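Local coordinates for protein pyrethroid hydrolase (Sphingobium faniae, PDB 5Y5R) that hydrolyses the ester bond of pyrethroid pesticides such as cypermethrin and cis- and trans-permethrin, as a member of the alpha/beta hydrolase superfamily, at residues T106-T111 against K215-P220. Residues are numbered along the deposited sequence; the frame is centred on the assembly and turned at random.
Sequences TAPGVT and KEFPGP
Phe-217 meets the 106-111 loop with one edge of its ring. Its CB carries CG anti to the backbone N (chi1 -169°), a rotation that brings the ring alongside the loop. Phe-217 CD1 and CE1 then each lie 3.4 Å from Thr-106 O, so the oxygen straddles that edge; CD1 is also 3.8 Å from Ala-107 CA, and Pro-108 CD is a looser neighbour of CE1 at 4.3 Å. Thr-106 O sits near the ring plane, so the carbonyl oxygen faces the aromatic C-H rim; the same oxygen accepts a hydrogen bond from Asn-183 ND2. The ring of the next residue, Pro-218, puts its CD over one face of the phenyl group near the margin, and this proline also reaches the 106-111 loop.

In the alpha/beta hydrolase fold, this contact joins the loop after strand 95-101 to the end of helix 207-216, the crossover helix between parallel strands 194-199 and 222-226. Phe-217 is the first residue to leave helical backbone angles, and its ring also touches Leu-105 and Leu-190.

Farther out, Pro-108 and Pro-218 meet tip to tip, their CD atoms 3.7 Å apart. Ala-107 CB touches both Glu-216 O (3.8 Å) and Pro-218 CD (3.9 Å). No hydrogen bond crosses between the segments; internal bonds and Asn-183, which also bonds to the backbone of Gly-109 and Val-110, together hold the 106-111 loop. A type II turn from Ala-107 to Val-110 is closed by Val-110 N to Ala-107 O, with Gly-109 at positive phi (88°). Thr-106 OG1 donates to Val-110 O at 3.0 Å, approaching from 45° above the carbonyl plane.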
ATOM      1  N   THR A 106      -0.871  -9.514   5.465  1.00 21.44           N
ATOM      2  CA  THR A 106      -1.386 -10.852   5.655  1.00 19.40           C
ATOM      3  C   THR A 106      -0.245 -11.792   5.971  1.00 20.45           C
ATOM      4  O   THR A 106       0.901 -11.586   5.555  1.00 20.72           O
ATOM      5  CB  THR A 106      -2.214 -11.342   4.444  1.00 16.76           C
ATOM      6  OG1 THR A 106      -1.417 -11.397   3.253  1.00 21.40           O
ATOM      7  CG2 THR A 106      -3.294 -10.391   4.228  1.00 18.17           C
ATOM      8  N   ALA A 107      -0.576 -12.789   6.768  1.00 21.63           N
ATOM      9  CA  ALA A 107       0.362 -13.796   7.116  1.00 21.16           C
ATOM     10  C   ALA A 107       0.678 -14.617   5.877  1.00 24.02           C
ATOM     11  O   ALA A 107      -0.131 -14.675   4.945  1.00 28.57           O
ATOM     12  CB  ALA A 107      -0.223 -14.671   8.225  1.00 24.45           C
ATOM     13  N   PRO A 108       1.824 -15.296   5.865  1.00 23.11           N
ATOM     14  CA  PRO A 108       2.153 -16.183   4.742  1.00 26.74           C
ATOM     15  C   PRO A 108       1.031 -17.164   4.418  1.00 21.28           C
ATOM     16  O   PRO A 108       0.517 -17.861   5.288  1.00 24.54           O
ATOM     17  CB  PRO A 108       3.408 -16.906   5.243  1.00 25.52           C
ATOM     18  CG  PRO A 108       4.059 -15.814   6.190  1.00 26.25           C
ATOM     19  CD  PRO A 108       2.850 -15.364   6.932  1.00 27.54           C
ATOM     20  N   GLY A 109       0.656 -17.230   3.143  1.00 24.64           N
ATOM     21  CA  GLY A 109      -0.386 -18.159   2.754  1.00 22.15           C
ATOM     22  C   GLY A 109      -1.793 -17.627   2.863  1.00 20.69           C
ATOM     23  O   GLY A 109      -2.747 -18.360   2.551  1.00 22.63           O
ATOM     24  N   VAL A 110      -1.960 -16.390   3.310  1.00 20.00           N
ATOM     25  CA  VAL A 110      -3.262 -15.769   3.499  1.00 19.91           C
ATOM     26  C   VAL A 110      -3.446 -14.725   2.416  1.00 22.86           C
ATOM     27  O   VAL A 110      -2.512 -13.974   2.109  1.00 15.43           O
ATOM     28  CB  VAL A 110      -3.396 -15.143   4.896  1.00 21.20           C
ATOM     29  CG1 VAL A 110      -4.832 -14.656   5.140  1.00 17.83           C
ATOM     30  CG2 VAL A 110      -3.038 -16.174   5.911  1.00 20.97           C
ATOM     31  N   THR A 111      -4.614 -14.713   1.811  1.00 15.75           N
ATOM     32  CA  THR A 111      -4.819 -13.693   0.792  1.00 20.11           C
ATOM     33  C   THR A 111      -5.472 -12.472   1.401  1.00 16.68           C
ATOM     34  O   THR A 111      -6.134 -12.558   2.441  1.00 17.23           O
ATOM     35  CB  THR A 111      -5.705 -14.230  -0.329  1.00 19.92           C
ATOM     36  OG1 THR A 111      -6.964 -14.556   0.241  1.00 19.96           O
ATOM     37  CG2 THR A 111      -5.101 -15.473  -0.904  1.00 20.00           C
ATOM     38  N   LYS A 215      -1.882  -8.508  14.652  1.00 23.89           N
ATOM     39  CA  LYS A 215      -1.967  -9.572  15.644  1.00 27.97           C
ATOM     40  C   LYS A 215      -1.741 -10.952  15.023  1.00 34.88           C
ATOM     41  O   LYS A 215      -1.166 -11.838  15.672  1.00 29.28           O
ATOM     42  CB  LYS A 215      -3.322  -9.499  16.353  1.00 30.36           C
ATOM     43  CG  LYS A 215      -3.549 -10.587  17.359  1.00 32.47           C
ATOM     44  CD  LYS A 215      -4.827 -10.407  18.157  1.00 36.23           C
ATOM     45  CE  LYS A 215      -4.630 -11.019  19.553  1.00 38.61           C
ATOM     46  NZ  LYS A 215      -4.520 -12.502  19.489  1.00 42.91           N
ATOM     47  N   GLU A 216      -2.242 -11.180  13.792  1.00 28.58           N
ATOM     48  CA  GLU A 216      -2.170 -12.505  13.177  1.00 28.21           C
ATOM     49  C   GLU A 216      -0.912 -12.731  12.338  1.00 25.19           C
ATOM     50  O   GLU A 216      -0.674 -13.866  11.911  1.00 30.07           O
ATOM     51  CB  GLU A 216      -3.419 -12.747  12.314  1.00 28.06           C
ATOM     52  CG  GLU A 216      -4.697 -12.885  13.146  1.00 21.95           C
ATOM     53  CD  GLU A 216      -5.961 -13.206  12.354  1.00 25.86           C
ATOM     54  OE1 GLU A 216      -7.055 -12.915  12.880  1.00 28.11           O
ATOM     55  OE2 GLU A 216      -5.902 -13.650  11.188  1.00 26.20           O
ATOM     56  N   PHE A 217      -0.078 -11.697  12.106  1.00 21.90           N
ATOM     57  CA  PHE A 217       1.164 -11.930  11.372  1.00 28.21           C
ATOM     58  C   PHE A 217       2.198 -12.561  12.299  1.00 26.85           C
ATOM     59  O   PHE A 217       2.353 -12.122  13.440  1.00 26.48           O
ATOM     60  CB  PHE A 217       1.732 -10.623  10.798  1.00 21.58           C
ATOM     61  CG  PHE A 217       2.860 -10.829   9.806  1.00 27.32           C
ATOM     62  CD1 PHE A 217       2.611 -10.997   8.444  1.00 23.08           C
ATOM     63  CD2 PHE A 217       4.163 -10.867  10.228  1.00 21.14           C
ATOM     64  CE1 PHE A 217       3.660 -11.182   7.558  1.00 26.04           C
ATOM     65  CE2 PHE A 217       5.198 -11.069   9.347  1.00 27.57           C
ATOM     66  CZ  PHE A 217       4.952 -11.211   8.006  1.00 27.12           C
ATOM     67  N   PRO A 218       2.936 -13.566  11.821  1.00 28.25           N
ATOM     68  CA  PRO A 218       3.890 -14.264  12.696  1.00 29.04           C
ATOM     69  C   PRO A 218       5.158 -13.447  12.914  1.00 30.02           C
ATOM     70  O   PRO A 218       5.815 -13.014  11.961  1.00 34.71           O
ATOM     71  CB  PRO A 218       4.175 -15.561  11.932  1.00 27.59           C
ATOM     72  CG  PRO A 218       3.962 -15.199  10.519  1.00 25.59           C
ATOM     73  CD  PRO A 218       2.867 -14.178  10.481  1.00 24.41           C
ATOM     74  N   GLY A 219       5.511 -13.241  14.178  1.00 27.57           N
ATOM     75  CA  GLY A 219       6.688 -12.467  14.468  1.00 31.46           C
ATOM     76  C   GLY A 219       6.376 -11.013  14.769  1.00 29.14           C
ATOM     77  O   GLY A 219       5.242 -10.534  14.612  1.00 28.95           O
ATOM     78  N   PRO A 220       7.400 -10.279  15.203  1.00 21.06           N
ATOM     79  CA  PRO A 220       7.182  -8.902  15.636  1.00 20.53           C
ATOM     80  C   PRO A 220       6.897  -7.977  14.464  1.00 20.50           C
ATOM     81  O   PRO A 220       7.402  -8.167  13.353  1.00 26.84           O
ATOM     82  CB  PRO A 220       8.509  -8.540  16.329  1.00 29.57           C
ATOM     83  CG  PRO A 220       9.530  -9.361  15.613  1.00 24.74           C
ATOM     84  CD  PRO A 220       8.826 -10.654  15.214  1.00 25.41           C
TER